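Aromatic-L-amino-acid decarboxylase (Catharanthus roseus, PDB 6EEW) catalyses the pyridoxal 5'-phosphate-dependent decarboxylation of L-tryptophan to tryptamine and of 5-hydroxy-L-tryptophan to serotonin, working as a homodimer. Local coordinates at residues A[122-125]-A[126-130]; A[164-167]-A[168-171]; A[259-263]-A[264-268]; A[400-403]-A[404-408]. All blocks are in the same frame, centred on the assembly; numbering follows the deposited sequence.

Contact 1. Residues A[122-125]-A[126-130]; sequences VGFT and WVSSP. With TRP (tryptophan), chain G.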
loop_
_atom_site.group_PDB
_atom_site.type_symbol
_atom_site.label_atom_id
_atom_site.label_comp_id
_atom_site.label_asym_id
_atom_site.label_seq_id
_atom_site.Cartn_x
_atom_site.Cartn_y
_atom_site.Cartn_z
ATOM N N VAL A 122 4.650 -2.242 12.793
ATOM C CA VAL A 122 4.853 -2.967 11.548
ATOM C C VAL A 122 4.357 -4.378 11.812
ATOM O O VAL A 122 5.033 -5.161 12.491
ATOM C CB VAL A 122 6.324 -2.975 11.112
ATOM C CG1 VAL A 122 6.425 -3.421 9.689
ATOM C CG2 VAL A 122 7.006 -1.588 11.339
ATOM N N GLY A 123 3.192 -4.717 11.269
ATOM C CA GLY A 123 2.543 -5.940 11.687
ATOM C C GLY A 123 2.751 -7.102 10.748
ATOM O O GLY A 123 1.778 -7.749 10.351
ATOM N N PHE A 124 4.008 -7.398 10.392
ATOM C CA PHE A 124 4.240 -8.487 9.452
ATOM C C PHE A 124 3.991 -9.852 10.078
ATOM O O PHE A 124 3.710 -10.805 9.344
ATOM C CB PHE A 124 5.655 -8.426 8.851
ATOM C CG PHE A 124 6.742 -8.039 9.829
ATOM C CD1 PHE A 124 7.285 -8.972 10.694
ATOM C CD2 PHE A 124 7.229 -6.744 9.862
ATOM C CE1 PHE A 124 8.294 -8.621 11.574
ATOM C CE2 PHE A 124 8.221 -6.380 10.757
ATOM C CZ PHE A 124 8.764 -7.321 11.605
ATOM N N THR A 125 4.054 -9.965 11.405
ATOM C CA THR A 125 3.788 -11.231 12.077
ATOM C C THR A 125 2.896 -10.970 13.280
ATOM O O THR A 125 2.694 -9.827 13.692
ATOM C CB THR A 125 5.092 -11.917 12.524
ATOM O OG1 THR A 125 5.790 -11.078 13.468
ATOM C CG2 THR A 125 5.978 -12.154 11.316
ATOM N N TRP A 126 2.301 -12.035 13.820
ATOM C CA TRP A 126 1.558 -11.865 15.067
ATOM C C TRP A 126 2.474 -11.352 16.179
ATOM O O TRP A 126 2.123 -10.423 16.917
ATOM C CB TRP A 126 0.902 -13.182 15.472
ATOM C CG TRP A 126 0.237 -13.104 16.803
ATOM C CD1 TRP A 126 -1.066 -12.754 17.061
ATOM C CD2 TRP A 126 0.848 -13.343 18.070
ATOM N NE1 TRP A 126 -1.297 -12.771 18.416
ATOM C CE2 TRP A 126 -0.139 -13.120 19.060
ATOM C CE3 TRP A 126 2.138 -13.707 18.472
ATOM C CZ2 TRP A 126 0.118 -13.272 20.421
ATOM C CZ3 TRP A 126 2.391 -13.851 19.832
ATOM C CH2 TRP A 126 1.384 -13.644 20.785
ATOM N N VAL A 127 3.670 -11.923 16.293
ATOM C CA VAL A 127 4.594 -11.510 17.350
ATOM C C VAL A 127 5.002 -10.051 17.163
ATOM O O VAL A 127 5.164 -9.308 18.135
ATOM C CB VAL A 127 5.801 -12.456 17.376
ATOM C CG1 VAL A 127 6.163 -12.796 15.970
ATOM C CG2 VAL A 127 6.992 -11.817 18.132
ATOM N N SER A 128 5.173 -9.607 15.911
ATOM C CA SER A 128 5.578 -8.215 15.753
ATOM C C SER A 128 4.483 -7.222 16.114
ATOM O O SER A 128 4.738 -6.036 15.869
ATOM C CB SER A 128 6.062 -7.944 14.332
ATOM O OG SER A 128 4.983 -7.924 13.440
ATOM N N SER A 129 3.317 -7.658 16.627
ATOM C CA SER A 129 2.343 -6.786 17.293
ATOM C C SER A 129 1.004 -7.516 17.378
ATOM O O SER A 129 0.171 -7.426 16.467
ATOM C CB SER A 129 2.216 -5.451 16.558
ATOM O OG SER A 129 1.885 -4.415 17.466
ATOM N N PRO A 130 0.753 -8.243 18.463
ATOM C CA PRO A 130 -0.422 -9.131 18.471
ATOM C C PRO A 130 -1.735 -8.404 18.252
ATOM O O PRO A 130 -2.556 -8.846 17.434
ATOM C CB PRO A 130 -0.342 -9.784 19.856
ATOM C CG PRO A 130 1.136 -9.676 20.227
ATOM C CD PRO A 130 1.586 -8.383 19.667
HETATM N N TRP G . 13.019 -5.416 8.155
HETATM C CA TRP G . 12.137 -6.228 8.970
HETATM C C TRP G . 12.694 -7.650 9.062
HETATM O O TRP G . 13.898 -7.809 9.277
HETATM C CB TRP G . 10.714 -6.236 8.390
HETATM C CG TRP G . 10.254 -4.907 7.813
HETATM C CD1 TRP G . 9.696 -4.708 6.578
HETATM C CD2 TRP G . 10.328 -3.612 8.430
HETATM N NE1 TRP G . 9.410 -3.375 6.396
HETATM C CE2 TRP G . 9.784 -2.683 7.518
HETATM C CE3 TRP G . 10.801 -3.152 9.655
HETATM C CZ2 TRP G . 9.707 -1.322 7.791
HETATM C CZ3 TRP G . 10.707 -1.790 9.939
HETATM C CH2 TRP G . 10.167 -0.892 9.007
HETATM O OXT TRP G . 11.975 -8.657 8.927
HETATM O O HOH W 1 0.470 -7.585 13.981
#
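Thr-125 and Ser-128 carry the polar part of this loop: Thr-125 immediately precedes the type I beta turn from Trp-126 to Ser-129, and Ser-128 lies in it. Thr-125 OG1 accepts from Ser-128 N, three residues on, at 2.9 Å and 148° at the hydrogen. Ser-128 OG lies between its own backbone N and carbonyl carbon (chi1 73°), which brings it to two carbonyls, Val-122 O at 2.9 Å and Thr-125 O at 3.0 Å; its proton can serve one at a time.

Among the apolar contacts, Ser-128 CB sits over one face of the Phe-124 ring, 4.0 Å from its centroid and 26° off the normal, in a CH-pi contact. Val-127 CG1 runs alongside Thr-125 and presses to 3.1 Å from Thr-125 OG1.

The bound tryptophan meets the same phenyl group: its CB lies 3.4 Å from Phe-124 CE2, and its indole CZ3 is 4.0 Å from Val-122 CG2. Phe-100 of the second subunit meets the Phe-124 ring edge to face, and Trp-92 of that subunit packs on Val-122. This loop thus forms part of a substrate pocket built from both subunits, the interfacial active site of the dimeric group II decarboxylases.

Contact 2. Residues A[164-167]-A[168-171]; sequences QNTT and SESI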
loop_
_atom_site.group_PDB
_atom_site.type_symbol
_atom_site.label_atom_id
_atom_site.label_comp_id
_atom_site.label_asym_id
_atom_site.label_seq_id
_atom_site.Cartn_x
_atom_site.Cartn_y
_atom_site.Cartn_z
ATOM N N GLN A 164 -6.073 -5.231 2.459
ATOM C CA GLN A 164 -5.087 -4.746 1.512
ATOM C C GLN A 164 -5.256 -3.238 1.319
ATOM O O GLN A 164 -6.144 -2.596 1.892
ATOM C CB GLN A 164 -5.236 -5.495 0.187
ATOM C CG GLN A 164 -5.192 -7.005 0.329
ATOM C CD GLN A 164 -3.803 -7.564 0.154
ATOM O OE1 GLN A 164 -2.871 -6.831 -0.163
ATOM N NE2 GLN A 164 -3.651 -8.866 0.365
ATOM N N ASN A 165 -4.375 -2.666 0.503
ATOM C CA ASN A 165 -4.445 -1.243 0.191
ATOM C C ASN A 165 -5.426 -0.957 -0.936
ATOM O O ASN A 165 -6.165 0.031 -0.883
ATOM C CB ASN A 165 -3.060 -0.732 -0.217
ATOM C CG ASN A 165 -2.102 -0.626 0.954
ATOM O OD1 ASN A 165 -2.446 -0.100 2.004
ATOM N ND2 ASN A 165 -0.904 -1.157 0.784
ATOM N N THR A 166 -5.437 -1.792 -1.974
ATOM C CA THR A 166 -6.090 -1.432 -3.220
ATOM C C THR A 166 -6.882 -2.620 -3.733
ATOM O O THR A 166 -6.751 -3.750 -3.252
ATOM C CB THR A 166 -5.091 -0.999 -4.304
ATOM O OG1 THR A 166 -4.306 -2.127 -4.714
ATOM C CG2 THR A 166 -4.158 0.083 -3.790
ATOM N N THR A 167 -7.735 -2.347 -4.717
ATOM C CA THR A 167 -8.358 -3.447 -5.437
ATOM C C THR A 167 -7.354 -4.119 -6.356
ATOM O O THR A 167 -7.351 -5.347 -6.495
ATOM C CB THR A 167 -9.566 -2.939 -6.219
ATOM O OG1 THR A 167 -10.517 -2.427 -5.285
ATOM C CG2 THR A 167 -10.215 -4.075 -7.005
ATOM N N SER A 168 -6.493 -3.329 -6.998
ATOM C CA SER A 168 -5.550 -3.902 -7.947
ATOM C C SER A 168 -4.698 -4.980 -7.292
ATOM O O SER A 168 -4.522 -6.062 -7.861
ATOM C CB SER A 168 -4.689 -2.807 -8.575
ATOM O OG SER A 168 -5.434 -2.111 -9.568
ATOM N N GLU A 169 -4.206 -4.737 -6.073
ATOM C CA GLU A 169 -3.353 -5.749 -5.461
ATOM C C GLU A 169 -4.156 -6.907 -4.874
ATOM O O GLU A 169 -3.659 -8.035 -4.826
ATOM C CB GLU A 169 -2.422 -5.115 -4.410
ATOM C CG GLU A 169 -3.075 -4.348 -3.263
ATOM C CD GLU A 169 -2.036 -3.839 -2.231
ATOM O OE1 GLU A 169 -0.833 -3.789 -2.567
ATOM O OE2 GLU A 169 -2.420 -3.504 -1.084
ATOM N N SER A 170 -5.402 -6.686 -4.470
ATOM C CA SER A 170 -6.237 -7.816 -4.061
ATOM C C SER A 170 -6.503 -8.747 -5.233
ATOM O O SER A 170 -6.361 -9.975 -5.119
ATOM C CB SER A 170 -7.528 -7.308 -3.453
ATOM O OG SER A 170 -7.212 -6.542 -2.318
ATOM N N ILE A 171 -6.907 -8.183 -6.367
ATOM C CA ILE A 171 -7.129 -8.995 -7.556
ATOM C C ILE A 171 -5.835 -9.667 -7.987
ATOM O O ILE A 171 -5.834 -10.840 -8.383
ATOM C CB ILE A 171 -7.734 -8.153 -8.690
ATOM C CG1 ILE A 171 -9.165 -7.746 -8.312
ATOM C CG2 ILE A 171 -7.818 -8.970 -9.955
ATOM C CD1 ILE A 171 -9.891 -6.956 -9.397
#
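The chain leaves strand 160-164, turns at Asn-165 and Thr-166, and enters helix 167-186, whose first full-strength i to i+4 bond runs from Ile-171 N to Thr-167 O at 2.9 Å. This is a helix N-terminus bound to the cofactor phosphate, as in other enzymes of the pyridoxal phosphate aminotransferase-like fold. Thr-167 N and Ser-168 OG both bond to phosphate oxygens of the pyridoxal-lysine at position 319, and the helix end probably adds a favourable field for that anion.

Thr-166 is the N-cap: Thr-166 OG1 accepts from Glu-169 N at 2.9 Å. The carbonyl of the same residue takes the hydroxyl of Ser-170, with Ser-170 OG approaching Thr-166 O at 3.0 Å, nearly in line with the C=O bond, and Ser-170 N adds only a weak bond.

Glu-169 reaches back over the cap toward Asn-165. With chi1 at 57°, between the backbone N and the carbonyl carbon, Glu-169 CG passes 2.9 Å from Thr-166 OG1, a tight fit, and the extended remainder carries the carboxylate past the cap. The pattern recalls a capping box, but the glutamate bonds to the residue before the N-cap. The Glu-169 carboxylate plane is turned 27° from the Asn-165 amide and 80° from that of Gln-164. Further along the helix, Thr-167 CG2 and Ile-171 CD1 lie alongside each other, 3.8 Å apart. Glu-169 OE2 receives Asn-165 N at 2.7 Å through its anti lone pair, the one directed away from OE1.

Contact 3. Residues A[259-263]-A[264-268]; sequences LGTTS and TTATD. With TRP (tryptophan), chain E.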
loop_
_atom_site.group_PDB
_atom_site.type_symbol
_atom_site.label_atom_id
_atom_site.label_comp_id
_atom_site.label_asym_id
_atom_site.label_seq_id
_atom_site.Cartn_x
_atom_site.Cartn_y
_atom_site.Cartn_z
ATOM N N LEU A 259 -19.070 -6.223 -9.579
ATOM C CA LEU A 259 -20.291 -5.726 -8.966
ATOM C C LEU A 259 -20.155 -4.209 -8.867
ATOM O O LEU A 259 -19.659 -3.675 -7.877
ATOM C CB LEU A 259 -20.500 -6.376 -7.609
ATOM C CG LEU A 259 -21.929 -6.378 -7.100
ATOM C CD1 LEU A 259 -22.816 -7.113 -8.098
ATOM C CD2 LEU A 259 -21.981 -7.036 -5.739
ATOM N N GLY A 260 -20.577 -3.513 -9.918
ATOM C CA GLY A 260 -20.518 -2.065 -9.942
ATOM C C GLY A 260 -19.325 -1.539 -10.706
ATOM O O GLY A 260 -18.371 -1.020 -10.117
ATOM N N THR A 261 -19.370 -1.667 -12.029
ATOM C CA THR A 261 -18.264 -1.204 -12.846
ATOM C C THR A 261 -18.064 0.305 -12.708
ATOM O O THR A 261 -18.979 1.051 -12.348
ATOM C CB THR A 261 -18.490 -1.586 -14.306
ATOM O OG1 THR A 261 -19.641 -0.890 -14.807
ATOM C CG2 THR A 261 -18.684 -3.094 -14.411
ATOM N N THR A 262 -16.835 0.747 -13.016
ATOM C CA THR A 262 -16.466 2.146 -12.840
ATOM C C THR A 262 -17.235 3.053 -13.786
ATOM O O THR A 262 -17.561 4.187 -13.421
ATOM C CB THR A 262 -14.955 2.338 -13.066
ATOM O OG1 THR A 262 -14.578 1.768 -14.324
ATOM C CG2 THR A 262 -14.126 1.672 -11.956
ATOM N N SER A 263 -17.545 2.578 -14.991
ATOM C CA SER A 263 -18.241 3.426 -15.953
ATOM C C SER A 263 -19.696 3.668 -15.548
ATOM O O SER A 263 -20.098 4.811 -15.283
ATOM C CB SER A 263 -18.151 2.798 -17.341
ATOM O OG SER A 263 -16.799 2.753 -17.746
ATOM N N THR A 264 -20.507 2.607 -15.496
ATOM C CA THR A 264 -21.946 2.744 -15.291
ATOM C C THR A 264 -22.452 1.960 -14.085
ATOM O O THR A 264 -23.668 1.861 -13.893
ATOM C CB THR A 264 -22.699 2.288 -16.539
ATOM O OG1 THR A 264 -22.381 0.917 -16.795
ATOM C CG2 THR A 264 -22.303 3.117 -17.745
ATOM N N THR A 265 -21.559 1.431 -13.251
ATOM C CA THR A 265 -21.943 0.524 -12.169
ATOM C C THR A 265 -22.852 -0.582 -12.698
ATOM O O THR A 265 -23.881 -0.914 -12.104
ATOM C CB THR A 265 -22.580 1.263 -10.985
ATOM O OG1 THR A 265 -23.717 2.030 -11.404
ATOM C CG2 THR A 265 -21.577 2.174 -10.318
ATOM N N ALA A 266 -22.481 -1.134 -13.854
ATOM C CA ALA A 266 -23.047 -2.404 -14.291
ATOM C C ALA A 266 -22.818 -3.470 -13.223
ATOM O O ALA A 266 -21.991 -3.320 -12.323
ATOM C CB ALA A 266 -22.423 -2.842 -15.616
ATOM N N THR A 267 -23.597 -4.545 -13.298
ATOM C CA THR A 267 -23.537 -5.610 -12.299
ATOM C C THR A 267 -23.452 -6.954 -13.001
ATOM O O THR A 267 -24.367 -7.329 -13.745
ATOM C CB THR A 267 -24.766 -5.582 -11.373
ATOM O OG1 THR A 267 -25.958 -5.568 -12.163
ATOM C CG2 THR A 267 -24.779 -4.366 -10.479
ATOM N N ASP A 268 -22.374 -7.666 -12.770
ATOM C CA ASP A 268 -22.301 -9.020 -13.297
ATOM C C ASP A 268 -23.055 -9.963 -12.374
ATOM O O ASP A 268 -22.965 -9.826 -11.151
ATOM C CB ASP A 268 -20.850 -9.470 -13.430
ATOM C CG ASP A 268 -20.050 -8.585 -14.360
ATOM O OD1 ASP A 268 -20.570 -8.241 -15.444
ATOM O OD2 ASP A 268 -18.909 -8.221 -13.991
HETATM N N TRP E . -13.389 4.252 -10.478
HETATM C CA TRP E . -12.985 5.560 -10.969
HETATM C C TRP E . -12.046 5.451 -12.169
HETATM O O TRP E . -10.841 5.680 -12.052
HETATM C CB TRP E . -12.331 6.363 -9.841
HETATM C CG TRP E . -11.346 5.600 -8.981
HETATM C CD1 TRP E . -10.414 4.695 -9.396
HETATM C CD2 TRP E . -11.211 5.685 -7.549
HETATM N NE1 TRP E . -9.710 4.210 -8.314
HETATM C CE2 TRP E . -10.179 4.804 -7.173
HETATM C CE3 TRP E . -11.865 6.421 -6.554
HETATM C CZ2 TRP E . -9.786 4.639 -5.849
HETATM C CZ3 TRP E . -11.474 6.257 -5.240
HETATM C CH2 TRP E . -10.445 5.375 -4.899
HETATM O OXT TRP E . -12.475 5.143 -13.288
#
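The flat groups here are peptide carbonyls, and that of Ala-266 is shared by two donors. Gly-260 N approaches Ala-266 O at 2.8 Å, almost head-on to the C=O bond, while Thr-261 N reaches the same oxygen at 3.1 Å, tilted 18° from the carbonyl plane. Thr-265 N stands 2.8 Å from Thr-261 O, above the carbonyl plane and 36° out of it. The bond from residue 265 back to residue 261 defines an alpha turn, and it heads a hairpin-like loop after strand 251-258, with a single bridge between Leu-259 and Thr-267.

The Thr-261 side chain spans the turn. Thr-261 OG1 stands between the backbone N and the carbonyl carbon (chi1 65°), where it accepts from Ala-266 N at 3.0 Å; its CG2 lies close to the Ala-266 methyl. Nearer the open end, Leu-259 CD1 leans on Thr-267 CB. Beyond the segments, Arg-469 bonds to the carbonyls of Thr-262 and Ser-263, and Thr-258 N donates to Asp-268 OD2.

Thr-262, pointing away from segment 264-268, belongs to the tryptophan pocket and by similarity binds pyridoxal phosphate. Thr-262 CG2, a methyl, makes a close van der Waals approach of 3.1 Å to the bound tryptophan N.

Contact 4. Residues A[400-403]-A[404-408]; sequences MAKM and FEEWV. Unlike the reference sequence in segment 400-403: Ala-401 (reference Gly).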
loop_
_atom_site.group_PDB
_atom_site.type_symbol
_atom_site.label_atom_id
_atom_site.label_comp_id
_atom_site.label_asym_id
_atom_site.label_seq_id
_atom_site.Cartn_x
_atom_site.Cartn_y
_atom_site.Cartn_z
ATOM N N MET A 400 -30.562 10.199 -2.490
ATOM C CA MET A 400 -30.248 11.431 -3.212
ATOM C C MET A 400 -30.043 11.158 -4.701
ATOM O O MET A 400 -30.469 11.953 -5.552
ATOM C CB MET A 400 -29.033 12.116 -2.586
ATOM C CG MET A 400 -29.364 12.836 -1.271
ATOM S SD MET A 400 -27.973 13.681 -0.467
ATOM C CE MET A 400 -27.717 15.049 -1.581
ATOM N N ALA A 401 -29.441 10.013 -5.042
ATOM C CA ALA A 401 -29.275 9.675 -6.452
ATOM C C ALA A 401 -30.613 9.363 -7.125
ATOM O O ALA A 401 -30.851 9.774 -8.265
ATOM C CB ALA A 401 -28.319 8.495 -6.595
ATOM N N LYS A 402 -31.480 8.603 -6.454
ATOM C CA LYS A 402 -32.806 8.316 -7.002
ATOM C C LYS A 402 -33.577 9.604 -7.242
ATOM O O LYS A 402 -34.238 9.772 -8.277
ATOM C CB LYS A 402 -33.563 7.394 -6.047
ATOM C CG LYS A 402 -34.808 6.725 -6.607
ATOM C CD LYS A 402 -35.371 5.747 -5.580
ATOM C CE LYS A 402 -36.590 4.989 -6.102
ATOM N NZ LYS A 402 -37.736 5.891 -6.356
ATOM N N MET A 403 -33.516 10.521 -6.278
ATOM C CA MET A 403 -34.126 11.837 -6.431
ATOM C C MET A 403 -33.575 12.562 -7.658
ATOM O O MET A 403 -34.336 13.147 -8.444
ATOM C CB MET A 403 -33.886 12.632 -5.147
ATOM C CG MET A 403 -34.543 13.984 -5.042
ATOM S SD MET A 403 -34.201 14.691 -3.409
ATOM C CE MET A 403 -32.422 14.913 -3.483
ATOM N N PHE A 404 -32.242 12.555 -7.829
ATOM C CA PHE A 404 -31.660 13.225 -8.995
ATOM C C PHE A 404 -32.113 12.580 -10.300
ATOM O O PHE A 404 -32.386 13.276 -11.289
ATOM C CB PHE A 404 -30.132 13.227 -8.932
ATOM C CG PHE A 404 -29.503 13.860 -10.140
ATOM C CD1 PHE A 404 -29.279 15.226 -10.178
ATOM C CD2 PHE A 404 -29.190 13.097 -11.262
ATOM C CE1 PHE A 404 -28.733 15.821 -11.295
ATOM C CE2 PHE A 404 -28.643 13.685 -12.385
ATOM C CZ PHE A 404 -28.407 15.049 -12.402
ATOM N N GLU A 405 -32.182 11.247 -10.327
ATOM C CA GLU A 405 -32.676 10.559 -11.516
ATOM C C GLU A 405 -34.101 10.985 -11.833
ATOM O O GLU A 405 -34.441 11.251 -12.992
ATOM C CB GLU A 405 -32.628 9.047 -11.304
ATOM C CG GLU A 405 -33.299 8.267 -12.418
ATOM C CD GLU A 405 -33.505 6.811 -12.063
ATOM O OE1 GLU A 405 -33.298 6.447 -10.883
ATOM O OE2 GLU A 405 -33.874 6.031 -12.964
ATOM N N GLU A 406 -34.944 11.072 -10.802
ATOM C CA GLU A 406 -36.331 11.480 -11.004
ATOM C C GLU A 406 -36.401 12.881 -11.593
ATOM O O GLU A 406 -37.158 13.130 -12.537
ATOM C CB GLU A 406 -37.069 11.411 -9.673
ATOM C CG GLU A 406 -37.072 10.019 -9.072
ATOM C CD GLU A 406 -37.654 9.989 -7.673
ATOM O OE1 GLU A 406 -38.306 10.977 -7.275
ATOM O OE2 GLU A 406 -37.456 8.977 -6.968
ATOM N N TRP A 407 -35.580 13.799 -11.076
ATOM C CA TRP A 407 -35.496 15.132 -11.670
ATOM C C TRP A 407 -35.137 15.049 -13.153
ATOM O O TRP A 407 -35.785 15.678 -13.998
ATOM C CB TRP A 407 -34.457 15.982 -10.930
ATOM C CG TRP A 407 -34.807 16.280 -9.516
ATOM C CD1 TRP A 407 -36.050 16.292 -8.963
ATOM C CD2 TRP A 407 -33.893 16.594 -8.464
ATOM N NE1 TRP A 407 -35.969 16.604 -7.628
ATOM C CE2 TRP A 407 -34.655 16.787 -7.296
ATOM C CE3 TRP A 407 -32.501 16.727 -8.393
ATOM C CZ2 TRP A 407 -34.077 17.114 -6.072
ATOM C CZ3 TRP A 407 -31.926 17.050 -7.178
ATOM C CH2 TRP A 407 -32.712 17.238 -6.030
ATOM N N VAL A 408 -34.108 14.266 -13.488
ATOM C CA VAL A 408 -33.674 14.181 -14.883
ATOM C C VAL A 408 -34.791 13.654 -15.775
ATOM O O VAL A 408 -35.022 14.175 -16.876
ATOM C CB VAL A 408 -32.408 13.314 -15.006
ATOM C CG1 VAL A 408 -32.118 13.024 -16.470
ATOM C CG2 VAL A 408 -31.219 14.011 -14.357
#
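Met-403 lies along Trp-407, one helical turn ahead of it. From CB, which sits close to Phe-404 N, the chain runs to Met-403 CG, set anti to the backbone N (chi1 -175°) and 3.3 Å from Trp-407 CZ2. Met-403 SD comes next, 3.6 Å from the same Trp-407 CZ2. Met-403 SD stands 4.5 Å from the centroid of the Trp-407 six-membered ring, obliquely, 50° off the normal. A bend at chi3 then turns Met-403 CE back to the indole, 3.5 Å from Trp-407 CH2.

This is a Met-aromatic contact between residues i and i+4 of the long helix 375-409, which packs on helix 479-496 and on strand 424-429. Met-403 O lies over one face of the Trp-407 indole, toward its rim and 3.3 Å above the plane, and also accepts from Trp-407 N in the regular helical bond. The indole meets Trp-486 on helix 479-496, their planes at about 15°, whereas Phe-404 faces the strand and touches Phe-427 edge to face.

On the exposed side, Lys-402 reaches along the helix to Glu-406. Lys-402 NZ makes a salt bridge at 3.2 Å to Glu-406 OE2, which it meets nearly in line with the C-O bond. Glu-405 pairs instead with Arg-409 and Arg-420.

Overall arrangement
From the N terminus, the four contacts come in series; all are local, so none encloses or crosses another. Contact 1 curls the loop between helices 107-119 and 130-146 against the second subunit. Contact 2, centred about 21 Å away, joins strand 160-164 at the edge of the mixed sheet to helix 167-186, and also touches the second subunit. Contact 3 turns the chain between strand 251-258 of that sheet and helix 270-280, with its centre about 18 Å from contact 2. Contact 4 lies within helix 375-409, beside the antiparallel sheet; its centre is about 19 Å from that of contact 3 and about 48 Å from that of contact 1, across the chain's centre.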